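Local structure of putative dehydrogenase (Pseudarthrobacter phenanthrenivorans, 6A3F) at residues 95-100 against 116-121; 102-107 against 126-131; 122-127 against 149-154; 145-150 against 378-383. The protein catalyses the NAD(+)-dependent oxidation of levoglucosan (1,6-anhydro-beta-D-glucose) to 3-dehydrolevoglucosan, acting as a homotetramer of the Gfo/Idh/MocA family. One frame throughout, in Å; residues are numbered along the deposited sequence.

Contact 1 (95-100 against 116-121)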
loop_
_atom_site.group_PDB
_atom_site.type_symbol
_atom_site.label_atom_id
_atom_site.label_comp_id
_atom_site.label_asym_id
_atom_site.label_seq_id
_atom_site.Cartn_x
_atom_site.Cartn_y
_atom_site.Cartn_z
ATOM N N HIS B 95 -13.112 -31.243 31.665
ATOM C CA HIS B 95 -12.325 -31.991 30.697
ATOM C C HIS B 95 -11.125 -31.178 30.205
ATOM O O HIS B 95 -10.099 -31.753 29.913
ATOM C CB HIS B 95 -13.206 -32.461 29.553
ATOM C CG HIS B 95 -14.411 -33.193 30.026
ATOM N ND1 HIS B 95 -15.659 -32.604 30.048
ATOM C CD2 HIS B 95 -14.545 -34.430 30.567
ATOM C CE1 HIS B 95 -16.526 -33.468 30.537
ATOM N NE2 HIS B 95 -15.859 -34.585 30.873
ATOM N N VAL B 96 -11.275 -29.857 30.158
ATOM C CA VAL B 96 -10.307 -28.955 29.523
ATOM C C VAL B 96 -10.000 -27.793 30.465
ATOM O O VAL B 96 -10.911 -27.120 30.942
ATOM C CB VAL B 96 -10.846 -28.423 28.179
ATOM C CG1 VAL B 96 -9.889 -27.415 27.577
ATOM C CG2 VAL B 96 -11.120 -29.549 27.179
ATOM N N VAL B 97 -8.719 -27.522 30.656
ATOM C CA VAL B 97 -8.290 -26.352 31.379
ATOM C C VAL B 97 -7.608 -25.357 30.428
ATOM O O VAL B 97 -6.671 -25.728 29.711
ATOM C CB VAL B 97 -7.347 -26.762 32.514
ATOM C CG1 VAL B 97 -6.789 -25.575 33.261
ATOM C CG2 VAL B 97 -8.072 -27.715 33.449
ATOM N N ASP B 98 -8.164 -24.151 30.430
ATOM C CA ASP B 98 -7.655 -22.996 29.670
ATOM C C ASP B 98 -6.924 -22.075 30.645
ATOM O O ASP B 98 -7.555 -21.414 31.468
ATOM C CB ASP B 98 -8.794 -22.237 28.974
ATOM C CG ASP B 98 -8.317 -21.150 28.013
ATOM O OD1 ASP B 98 -7.204 -20.616 28.233
ATOM O OD2 ASP B 98 -9.068 -20.830 27.039
ATOM N N ILE B 99 -5.592 -22.042 30.512
ATOM C CA ILE B 99 -4.736 -21.260 31.388
ATOM C C ILE B 99 -4.400 -19.930 30.697
ATOM O O ILE B 99 -3.563 -19.876 29.764
ATOM C CB ILE B 99 -3.453 -22.014 31.779
ATOM C CG1 ILE B 99 -3.696 -23.445 32.257
ATOM C CG2 ILE B 99 -2.696 -21.181 32.821
ATOM C CD1 ILE B 99 -2.433 -24.188 32.530
ATOM N N ALA B 100 -4.991 -18.840 31.202
ATOM C CA ALA B 100 -4.813 -17.544 30.619
ATOM C C ALA B 100 -4.331 -16.549 31.686
ATOM O O ALA B 100 -4.638 -15.390 31.635
ATOM C CB ALA B 100 -6.100 -17.098 30.001
ATOM N N ALA B 116 -4.027 -34.341 36.947
ATOM C CA ALA B 116 -5.444 -34.666 37.028
ATOM C C ALA B 116 -5.988 -35.177 35.680
ATOM O O ALA B 116 -7.183 -35.394 35.566
ATOM C CB ALA B 116 -6.219 -33.465 37.505
ATOM N N GLY B 117 -5.163 -35.346 34.653
ATOM C CA GLY B 117 -5.614 -35.949 33.364
ATOM C C GLY B 117 -6.446 -34.990 32.507
ATOM O O GLY B 117 -7.264 -35.428 31.689
ATOM N N LYS B 118 -6.248 -33.685 32.652
ATOM C CA LYS B 118 -7.050 -32.705 31.897
ATOM C C LYS B 118 -6.294 -32.261 30.631
ATOM O O LYS B 118 -5.095 -32.192 30.599
ATOM C CB LYS B 118 -7.428 -31.565 32.844
ATOM C CG LYS B 118 -8.545 -31.978 33.806
ATOM C CD LYS B 118 -8.746 -31.087 34.993
ATOM C CE LYS B 118 -10.066 -31.325 35.708
ATOM N NZ LYS B 118 -10.454 -32.759 35.790
ATOM N N HIS B 119 -7.039 -32.018 29.568
ATOM C CA HIS B 119 -6.469 -31.411 28.353
ATOM C C HIS B 119 -6.214 -29.931 28.635
ATOM O O HIS B 119 -6.998 -29.269 29.370
ATOM C CB HIS B 119 -7.419 -31.621 27.167
ATOM C CG HIS B 119 -7.806 -33.043 26.918
ATOM N ND1 HIS B 119 -6.934 -33.984 26.363
ATOM C CD2 HIS B 119 -8.975 -33.685 27.127
ATOM C CE1 HIS B 119 -7.559 -35.143 26.268
ATOM N NE2 HIS B 119 -8.818 -34.984 26.708
ATOM N N ILE B 120 -5.127 -29.409 28.084
ATOM C CA ILE B 120 -4.695 -28.059 28.511
ATOM C C ILE B 120 -4.395 -27.188 27.285
ATOM O O ILE B 120 -3.599 -27.593 26.438
ATOM C CB ILE B 120 -3.446 -28.109 29.415
ATOM C CG1 ILE B 120 -3.611 -29.074 30.602
ATOM C CG2 ILE B 120 -3.072 -26.695 29.861
ATOM C CD1 ILE B 120 -2.289 -29.619 31.134
ATOM N N ILE B 121 -4.950 -25.985 27.282
ATOM C CA ILE B 121 -4.422 -24.902 26.456
ATOM C C ILE B 121 -3.868 -23.814 27.377
ATOM O O ILE B 121 -4.540 -23.334 28.235
ATOM C CB ILE B 121 -5.443 -24.351 25.424
ATOM C CG1 ILE B 121 -4.814 -23.262 24.541
ATOM C CG2 ILE B 121 -6.712 -23.850 26.061
ATOM C CD1 ILE B 121 -5.562 -23.068 23.204
HETATM O O HOH W 1 -10.146 -34.462 30.397
#
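V97 and I120 pair as neighbours of a parallel sheet, and V97 spends both of its backbone polar groups on the 119-121 strand: its N donates to H119 O at 2.8 Å, and its O accepts from I121 N at 3.0 Å. One step further on, I121 O takes the N of I99 at 2.8 Å. At the start of the pairing H95 O is gripped twice, by H119 N at 3.1 Å and by a water that donates at 2.8 Å and also reaches G117 O weakly. G117 closes the preceding helix in a Schellman motif. The polar side chains turn to other partners: D98 OD2 to Y42 OH and H38 ND1, K118 NZ to the carbonyls of I94 and D91, and H119 ND1 to V146 N. With CG anti to the backbone N (chi1 -172°), D98 sets its carboxylate alongside I121 CG2, CG 3.7 Å away; I99 CD1 and I120 CG2 make an apolar contact. The two strands and helix 106-115 form a beta-alpha-beta unit of the Rossmann fold. That helix packs on I99 and I120, helix 355-371 covers V96, H119 and I121 on the other side of the sheet, and strand 23-30 flanks 96-100.

Contact 2 (102-107 against 126-131)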
loop_
_atom_site.group_PDB
_atom_site.type_symbol
_atom_site.label_atom_id
_atom_site.label_comp_id
_atom_site.label_asym_id
_atom_site.label_seq_id
_atom_site.Cartn_x
_atom_site.Cartn_y
_atom_site.Cartn_z
ATOM N N PRO B 102 -1.098 -14.595 33.842
ATOM C CA PRO B 102 0.289 -14.236 33.618
ATOM C C PRO B 102 1.294 -15.391 33.750
ATOM O O PRO B 102 0.985 -16.452 34.316
ATOM C CB PRO B 102 0.548 -13.147 34.678
ATOM C CG PRO B 102 -0.849 -12.542 34.890
ATOM C CD PRO B 102 -1.712 -13.780 34.902
ATOM N N ASN B 103 2.507 -15.152 33.230
ATOM C CA ASN B 103 3.499 -16.229 32.928
ATOM C C ASN B 103 3.920 -16.957 34.215
ATOM O O ASN B 103 4.357 -18.099 34.148
ATOM C CB ASN B 103 4.762 -15.690 32.224
ATOM C CG ASN B 103 4.470 -14.690 31.125
ATOM O OD1 ASN B 103 3.317 -14.579 30.711
ATOM N ND2 ASN B 103 5.485 -13.967 30.645
ATOM N N HIS B 104 3.868 -16.263 35.350
ATOM C CA HIS B 104 4.412 -16.813 36.590
ATOM C C HIS B 104 3.551 -17.956 37.129
ATOM O O HIS B 104 4.084 -18.807 37.878
ATOM C CB HIS B 104 4.630 -15.699 37.622
ATOM C CG HIS B 104 3.397 -15.106 38.204
ATOM N ND1 HIS B 104 2.381 -14.580 37.426
ATOM C CD2 HIS B 104 3.026 -14.925 39.499
ATOM C CE1 HIS B 104 1.424 -14.111 38.210
ATOM N NE2 HIS B 104 1.791 -14.323 39.497
ATOM N N LEU B 105 2.268 -18.046 36.744
ATOM C CA LEU B 105 1.369 -19.096 37.272
ATOM C C LEU B 105 1.149 -20.244 36.291
ATOM O O LEU B 105 0.544 -21.223 36.669
ATOM C CB LEU B 105 0.025 -18.462 37.624
ATOM C CG LEU B 105 0.105 -17.377 38.695
ATOM C CD1 LEU B 105 -1.227 -16.647 38.832
ATOM C CD2 LEU B 105 0.565 -17.964 40.029
ATOM N N HIS B 106 1.646 -20.173 35.073
ATOM C CA HIS B 106 1.411 -21.280 34.129
ATOM C C HIS B 106 1.839 -22.652 34.664
ATOM O O HIS B 106 1.126 -23.622 34.452
ATOM C CB HIS B 106 2.161 -21.068 32.809
ATOM C CG HIS B 106 1.682 -19.884 32.046
ATOM N ND1 HIS B 106 2.286 -19.483 30.886
ATOM C CD2 HIS B 106 0.701 -18.985 32.289
ATOM C CE1 HIS B 106 1.703 -18.385 30.451
ATOM N NE2 HIS B 106 0.731 -18.065 31.274
ATOM N N ALA B 107 3.026 -22.753 35.258
ATOM C CA ALA B 107 3.631 -24.054 35.486
ATOM C C ALA B 107 2.873 -24.781 36.597
ATOM O O ALA B 107 2.530 -25.947 36.441
ATOM C CB ALA B 107 5.095 -23.895 35.807
ATOM N N LEU B 126 5.389 -20.177 27.427
ATOM C CA LEU B 126 4.838 -21.299 28.145
ATOM C C LEU B 126 5.033 -21.060 29.656
ATOM O O LEU B 126 4.146 -21.262 30.456
ATOM C CB LEU B 126 5.532 -22.573 27.679
ATOM C CG LEU B 126 4.878 -23.852 28.213
ATOM C CD1 LEU B 126 3.478 -24.016 27.656
ATOM C CD2 LEU B 126 5.724 -25.082 27.891
ATOM N N ALA B 127 6.196 -20.580 30.014
ATOM C CA ALA B 127 6.468 -20.186 31.380
ATOM C C ALA B 127 7.464 -19.006 31.410
ATOM O O ALA B 127 7.969 -18.566 30.367
ATOM C CB ALA B 127 6.988 -21.406 32.115
ATOM N N ARG B 128 7.790 -18.602 32.646
ATOM C CA ARG B 128 8.676 -17.479 33.039
ATOM C C ARG B 128 10.115 -17.799 32.620
ATOM O O ARG B 128 10.847 -16.922 32.219
ATOM C CB ARG B 128 8.522 -17.310 34.559
ATOM C CG ARG B 128 8.729 -15.923 35.143
ATOM C CD ARG B 128 8.605 -15.914 36.668
ATOM N NE ARG B 128 8.851 -17.223 37.297
ATOM C CZ ARG B 128 7.945 -17.956 37.952
ATOM N NH1 ARG B 128 8.085 -19.265 38.086
ATOM N NH2 ARG B 128 6.897 -17.388 38.502
ATOM N N THR B 129 10.502 -19.079 32.680
ATOM C CA THR B 129 11.870 -19.539 32.402
ATOM C C THR B 129 11.889 -20.839 31.592
ATOM O O THR B 129 10.911 -21.591 31.551
ATOM C CB THR B 129 12.655 -19.888 33.680
ATOM O OG1 THR B 129 13.221 -21.169 33.400
ATOM C CG2 THR B 129 11.842 -20.001 34.954
ATOM N N GLY B 130 13.059 -21.147 31.044
ATOM C CA GLY B 130 13.316 -22.429 30.350
ATOM C C GLY B 130 13.113 -23.659 31.238
ATOM O O GLY B 130 12.484 -24.661 30.828
ATOM N N GLU B 131 13.629 -23.591 32.462
ATOM C CA GLU B 131 13.545 -24.691 33.412
ATOM C C GLU B 131 12.094 -24.946 33.812
ATOM O O GLU B 131 11.643 -26.073 33.914
ATOM C CB GLU B 131 14.355 -24.377 34.668
ATOM C CG GLU B 131 14.852 -25.622 35.369
ATOM C CD GLU B 131 15.447 -25.318 36.730
ATOM O OE1 GLU B 131 16.470 -24.610 36.776
ATOM O OE2 GLU B 131 14.871 -25.768 37.735
#
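The imidazole of H106 is swung toward L126 by a chi1 of -65°, which sets CG anti to its own carbonyl carbon, while R128 runs extended as far as CD and then bends sharply at chi3 (23°), its guanidinium coming obliquely alongside H104, although the placement of this end is doubtful. The first arrangement yields the firm bond of the contact. H106 ND1 donates to L126 O at 2.6 Å, with the oxygen almost exactly in the imidazole plane; seen from the acceptor, however, the donor stands well above the carbonyl plane instead of along a lone pair. The other ring nitrogen, NE2, is bonded to T101 O, so two backbone carbonyls fix the rotation of the ring, and N103 CA lies 3.7 Å above the centre of one face. H106 and N103 both bind NADH, and this grip probably helps to hold part of the cofactor site in place. R128 is anchored mainly by the salt bridge from NH1 to E132; the bond from NH2 to H104 O is weak and equally doubtful. N103 ND2 is satisfied by A202 O. The start of helix 106-115, following strand 96-100, meets the loop that leads from strand 119-122 into helix 130-141. T129 is the N-cap of the second helix, and its E132, S133 and M136 pack against A127 and L126.

Contact 3 (122-127 against 149-154)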
loop_
_atom_site.group_PDB
_atom_site.type_symbol
_atom_site.label_atom_id
_atom_site.label_comp_id
_atom_site.label_asym_id
_atom_site.label_seq_id
_atom_site.Cartn_x
_atom_site.Cartn_y
_atom_site.Cartn_z
ATOM N N CYS B 122 -2.629 -23.434 27.108
ATOM C CA CYS B 122 -1.955 -22.488 27.917
ATOM C C CYS B 122 -1.491 -21.294 27.087
ATOM O O CYS B 122 -0.952 -21.454 26.007
ATOM C CB CYS B 122 -0.782 -23.172 28.608
ATOM S SG CYS B 122 0.091 -22.113 29.783
ATOM N N GLU B 123 -1.641 -20.117 27.662
ATOM C CA GLU B 123 -1.079 -18.880 27.065
ATOM C C GLU B 123 0.436 -18.956 26.943
ATOM O O GLU B 123 1.139 -19.668 27.694
ATOM C CB GLU B 123 -1.413 -17.649 27.896
ATOM C CG GLU B 123 -2.590 -16.891 27.340
ATOM C CD GLU B 123 -2.300 -16.193 26.011
ATOM O OE1 GLU B 123 -1.281 -16.489 25.369
ATOM O OE2 GLU B 123 -3.139 -15.385 25.612
ATOM N N LYS B 124 0.945 -18.161 26.014
ATOM C CA LYS B 124 2.367 -18.010 25.857
ATOM C C LYS B 124 2.901 -16.833 26.683
ATOM O O LYS B 124 2.100 -16.007 27.163
ATOM C CB LYS B 124 2.698 -17.824 24.373
ATOM C CG LYS B 124 1.738 -16.958 23.568
ATOM C CD LYS B 124 1.528 -15.539 24.040
ATOM C CE LYS B 124 2.768 -14.688 24.070
ATOM N NZ LYS B 124 2.498 -13.343 24.625
ATOM N N PRO B 125 4.239 -16.723 26.883
ATOM C CA PRO B 125 5.196 -17.826 26.716
ATOM C C PRO B 125 4.830 -19.006 27.649
ATOM O O PRO B 125 4.038 -18.851 28.576
ATOM C CB PRO B 125 6.529 -17.172 27.059
ATOM C CG PRO B 125 6.168 -16.123 28.100
ATOM C CD PRO B 125 4.822 -15.612 27.646
ATOM N N LEU B 126 5.389 -20.177 27.427
ATOM C CA LEU B 126 4.838 -21.299 28.145
ATOM C C LEU B 126 5.033 -21.060 29.656
ATOM O O LEU B 126 4.146 -21.262 30.456
ATOM C CB LEU B 126 5.532 -22.573 27.679
ATOM C CG LEU B 126 4.878 -23.852 28.213
ATOM C CD1 LEU B 126 3.478 -24.016 27.656
ATOM C CD2 LEU B 126 5.724 -25.082 27.891
ATOM N N ALA B 127 6.196 -20.580 30.014
ATOM C CA ALA B 127 6.468 -20.186 31.380
ATOM C C ALA B 127 7.464 -19.006 31.410
ATOM O O ALA B 127 7.969 -18.566 30.367
ATOM C CB ALA B 127 6.988 -21.406 32.115
ATOM N N VAL B 149 -0.045 -24.682 23.256
ATOM C CA VAL B 149 0.350 -23.314 23.661
ATOM C C VAL B 149 -0.252 -22.317 22.643
ATOM O O VAL B 149 -0.310 -22.631 21.456
ATOM C CB VAL B 149 1.876 -23.164 23.822
ATOM C CG1 VAL B 149 2.653 -23.446 22.561
ATOM C CG2 VAL B 149 2.243 -21.817 24.402
ATOM N N ALA B 150 -0.715 -21.170 23.119
ATOM C CA ALA B 150 -1.623 -20.264 22.340
ATOM C C ALA B 150 -0.822 -19.332 21.422
ATOM O O ALA B 150 -0.933 -18.087 21.594
ATOM C CB ALA B 150 -2.466 -19.444 23.294
ATOM N N PHE B 151 -0.011 -19.894 20.522
ATOM C CA PHE B 151 0.592 -19.094 19.431
ATOM C C PHE B 151 -0.475 -18.981 18.306
ATOM O O PHE B 151 -0.394 -19.575 17.209
ATOM C CB PHE B 151 1.926 -19.695 18.972
ATOM C CG PHE B 151 3.054 -19.578 19.960
ATOM C CD1 PHE B 151 3.402 -18.346 20.497
ATOM C CD2 PHE B 151 3.735 -20.713 20.392
ATOM C CE1 PHE B 151 4.441 -18.234 21.407
ATOM C CE2 PHE B 151 4.769 -20.601 21.312
ATOM C CZ PHE B 151 5.098 -19.367 21.833
ATOM N N ASN B 152 -1.516 -18.236 18.615
ATOM C CA ASN B 152 -2.740 -18.213 17.836
ATOM C C ASN B 152 -2.492 -17.589 16.445
ATOM O O ASN B 152 -3.243 -17.903 15.489
ATOM C CB ASN B 152 -3.841 -17.484 18.585
ATOM C CG ASN B 152 -3.488 -16.040 18.812
ATOM O OD1 ASN B 152 -2.562 -15.786 19.578
ATOM N ND2 ASN B 152 -4.136 -15.127 18.074
ATOM N N TYR B 153 -1.478 -16.721 16.317
ATOM C CA TYR B 153 -1.287 -15.991 15.096
ATOM C C TYR B 153 -0.827 -16.911 13.974
ATOM O O TYR B 153 -1.038 -16.572 12.804
ATOM C CB TYR B 153 -0.307 -14.834 15.250
ATOM C CG TYR B 153 -0.812 -13.699 16.094
ATOM C CD1 TYR B 153 -1.897 -12.934 15.697
ATOM C CD2 TYR B 153 -0.226 -13.435 17.333
ATOM C CE1 TYR B 153 -2.345 -11.886 16.475
ATOM C CE2 TYR B 153 -0.684 -12.400 18.131
ATOM C CZ TYR B 153 -1.722 -11.598 17.676
ATOM O OH TYR B 153 -2.185 -10.545 18.426
ATOM N N ARG B 154 -0.288 -18.091 14.275
ATOM C CA ARG B 154 0.069 -18.983 13.166
ATOM C C ARG B 154 -1.185 -19.570 12.489
ATOM O O ARG B 154 -1.034 -20.144 11.398
ATOM C CB ARG B 154 1.045 -20.065 13.629
ATOM C CG ARG B 154 0.400 -21.191 14.418
ATOM C CD ARG B 154 0.965 -22.590 14.179
ATOM N NE ARG B 154 2.287 -22.807 14.782
ATOM C CZ ARG B 154 2.884 -24.001 14.878
ATOM N NH1 ARG B 154 2.274 -25.078 14.419
ATOM N NH2 ARG B 154 4.097 -24.112 15.390
HETATM O O HOH W 2 -1.556 -15.742 22.768
#
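The ring of F151 meets the aliphatic start of K124 obliquely, its CE1 atom lying 3.5 Å from K124 CB, with CG of the lysine almost as near. The other flat group, the phenol of Y153, has N152 ND2 over one face, takes edge-to-face partners in Y310 and H213, and packs on L351 of a neighbouring subunit. These loops lie at the C-terminal ends of adjacent parallel strands of the Rossmann fold, where the cofactor binds, and E123, K124 and P125 form the Glu-Lys-Pro motif of Gfo/Idh/MocA enzymes, with a cis peptide before P125. C122 and V149 are bridge partners, A150 N donates to C122 O at 2.9 Å, and the chain turns through two successive inverse gamma turns centred on A150 and F151. K124 is doubly bent, at chi2 and chi3 (58° and 60°), so that its stem lies on F151 and on A150 O while NZ leaves for a salt bridge with D209. K124 binds both NADH and levoglucosan, Y153 binds the sugar, and E123, A150 and N152 bind NADH; the packing of F151 thus probably helps to position a residue shared by both sites. V149 CG2 touches L126 CD1 (4.1 Å) and also K124 CB. E123 curls back on its own loop: OE1 uses its anti lone pair to accept from K124 N at 2.9 Å, and a water lies 2.7 Å from both E123 OE1 and A150 O.

Contact 4 (145-150 against 378-383)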
loop_
_atom_site.group_PDB
_atom_site.type_symbol
_atom_site.label_atom_id
_atom_site.label_comp_id
_atom_site.label_asym_id
_atom_site.label_seq_id
_atom_site.Cartn_x
_atom_site.Cartn_y
_atom_site.Cartn_z
ATOM N N ILE B 145 -3.046 -36.852 26.953
ATOM C CA ILE B 145 -3.824 -35.610 26.976
ATOM C C ILE B 145 -3.329 -34.707 25.851
ATOM O O ILE B 145 -2.193 -34.848 25.379
ATOM C CB ILE B 145 -3.708 -34.911 28.339
ATOM C CG1 ILE B 145 -2.261 -34.516 28.654
ATOM C CG2 ILE B 145 -4.312 -35.782 29.418
ATOM C CD1 ILE B 145 -2.046 -33.908 30.018
ATOM N N VAL B 146 -4.200 -33.804 25.432
ATOM C CA VAL B 146 -3.859 -32.855 24.408
ATOM C C VAL B 146 -3.355 -31.606 25.120
ATOM O O VAL B 146 -4.027 -31.104 26.059
ATOM C CB VAL B 146 -5.073 -32.535 23.523
ATOM C CG1 VAL B 146 -4.720 -31.437 22.513
ATOM C CG2 VAL B 146 -5.577 -33.788 22.826
ATOM N N HIS B 147 -2.192 -31.151 24.723
ATOM C CA HIS B 147 -1.618 -29.945 25.284
ATOM C C HIS B 147 -1.272 -28.965 24.155
ATOM O O HIS B 147 -0.642 -29.356 23.152
ATOM C CB HIS B 147 -0.376 -30.266 26.139
ATOM C CG HIS B 147 0.569 -31.246 25.539
ATOM N ND1 HIS B 147 1.696 -30.855 24.880
ATOM C CD2 HIS B 147 0.565 -32.600 25.540
ATOM C CE1 HIS B 147 2.349 -31.925 24.478
ATOM N NE2 HIS B 147 1.676 -33.014 24.888
ATOM N N MET B 148 -1.607 -27.695 24.379
ATOM C CA MET B 148 -1.448 -26.667 23.319
ATOM C C MET B 148 -0.982 -25.351 23.934
ATOM O O MET B 148 -1.461 -24.937 24.997
ATOM C CB MET B 148 -2.781 -26.462 22.594
ATOM C CG MET B 148 -2.667 -25.782 21.237
ATOM S SD MET B 148 -4.257 -25.623 20.441
ATOM C CE MET B 148 -3.742 -25.106 18.794
ATOM N N VAL B 149 -0.045 -24.682 23.256
ATOM C CA VAL B 149 0.350 -23.314 23.661
ATOM C C VAL B 149 -0.252 -22.317 22.643
ATOM O O VAL B 149 -0.310 -22.631 21.456
ATOM C CB VAL B 149 1.876 -23.164 23.822
ATOM C CG1 VAL B 149 2.653 -23.446 22.561
ATOM C CG2 VAL B 149 2.243 -21.817 24.402
ATOM N N ALA B 150 -0.715 -21.170 23.119
ATOM C CA ALA B 150 -1.623 -20.264 22.340
ATOM C C ALA B 150 -0.822 -19.332 21.422
ATOM O O ALA B 150 -0.933 -18.087 21.594
ATOM C CB ALA B 150 -2.466 -19.444 23.294
ATOM N N PRO B 378 0.862 -25.841 17.726
ATOM C CA PRO B 378 1.980 -26.099 18.659
ATOM C C PRO B 378 1.574 -26.633 20.042
ATOM O O PRO B 378 0.624 -26.128 20.686
ATOM C CB PRO B 378 2.634 -24.722 18.778
ATOM C CG PRO B 378 1.433 -23.763 18.698
ATOM C CD PRO B 378 0.396 -24.460 17.846
ATOM N N SER B 379 2.338 -27.635 20.487
ATOM C CA SER B 379 2.122 -28.288 21.780
ATOM C C SER B 379 3.041 -27.681 22.844
ATOM O O SER B 379 3.781 -26.727 22.624
ATOM C CB SER B 379 2.355 -29.774 21.658
ATOM O OG SER B 379 3.758 -30.042 21.651
ATOM N N PHE B 380 3.029 -28.271 24.037
ATOM C CA PHE B 380 4.010 -27.914 25.047
ATOM C C PHE B 380 5.440 -28.253 24.589
ATOM O O PHE B 380 6.361 -27.596 25.056
ATOM C CB PHE B 380 3.713 -28.609 26.383
ATOM C CG PHE B 380 2.640 -27.980 27.244
ATOM C CD1 PHE B 380 1.667 -27.145 26.698
ATOM C CD2 PHE B 380 2.531 -28.336 28.584
ATOM C CE1 PHE B 380 0.647 -26.645 27.472
ATOM C CE2 PHE B 380 1.506 -27.836 29.366
ATOM C CZ PHE B 380 0.572 -26.983 28.810
ATOM N N ALA B 381 5.637 -29.220 23.690
ATOM C CA ALA B 381 6.948 -29.449 23.104
ATOM C C ALA B 381 7.415 -28.178 22.397
ATOM O O ALA B 381 8.538 -27.766 22.563
ATOM C CB ALA B 381 6.944 -30.604 22.135
ATOM N N ASP B 382 6.508 -27.599 21.578
ATOM C CA ASP B 382 6.810 -26.363 20.838
ATOM C C ASP B 382 7.036 -25.201 21.820
ATOM O O ASP B 382 7.919 -24.353 21.596
ATOM C CB ASP B 382 5.678 -26.075 19.832
ATOM C CG ASP B 382 5.503 -27.195 18.810
ATOM O OD1 ASP B 382 6.292 -27.249 17.808
ATOM O OD2 ASP B 382 4.601 -28.065 19.033
ATOM N N GLY B 383 6.207 -25.139 22.872
ATOM C CA GLY B 383 6.314 -24.091 23.880
ATOM C C GLY B 383 7.654 -24.129 24.586
ATOM O O GLY B 383 8.313 -23.120 24.786
#
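Strand 147-149 runs past the start of helix 380-399 so closely that the CA atoms of M148 and S379 are 4.2 Å apart, and V149 N donates to P378 O at 3.0 Å. P378 follows a cis peptide, and its ring packs on V149 CG1. Beside this bond H147 and F380 meet in three ways. With H147 CG between the backbone N and carbonyl carbon (chi1 44°), ND1 accepts F380 N at 3.0 Å, the donor lying within about 1° of the imidazole plane. The histidine edge is turned toward the phenylalanine face in an offset edge-to-face pair (planes 60° apart), and H147 CB sits over that face, 3.9 Å from the ring centroid, as a CH-pi contact. M148 O lies at the phenylalanine's edge. The helix start is tied off by a capping box: S379 OG accepts A381 N (2.9 Å), and D382 OD2 accepts S379 N (2.7 Å). D382 OD1 forms a salt bridge with R219. A first-turn amide that a helix cannot satisfy internally is taken up by a side chain of the sheet. Because ND1 acts as acceptor, H147 carries no proton there, consistent with a neutral imidazole protonated at NE2.

All four contacts are buried, and none is a true surface contact. Contacts 1, 3 and 4 follow one parallel sheet across its last strands: 119-122 is shared by contacts 1 and 3, and 147-149 by contacts 3 and 4, with I120 bonded through its backbone to V146 and M148. Regular main-chain pairing dominates contact 1, in mid-sheet. At the strand ends the chemistry becomes mixed, polar and apolar. Contacts 2 and 3 share L126 and A127, and both hold cofactor-binding residues. Contact 4, 228 residues apart in sequence, instead joins the edge strand to a late helix by two hydrogen bonds (F380 N to H147 ND1, V149 N to P378 O) and aromatic packing; F380 touches L126 and C122 there.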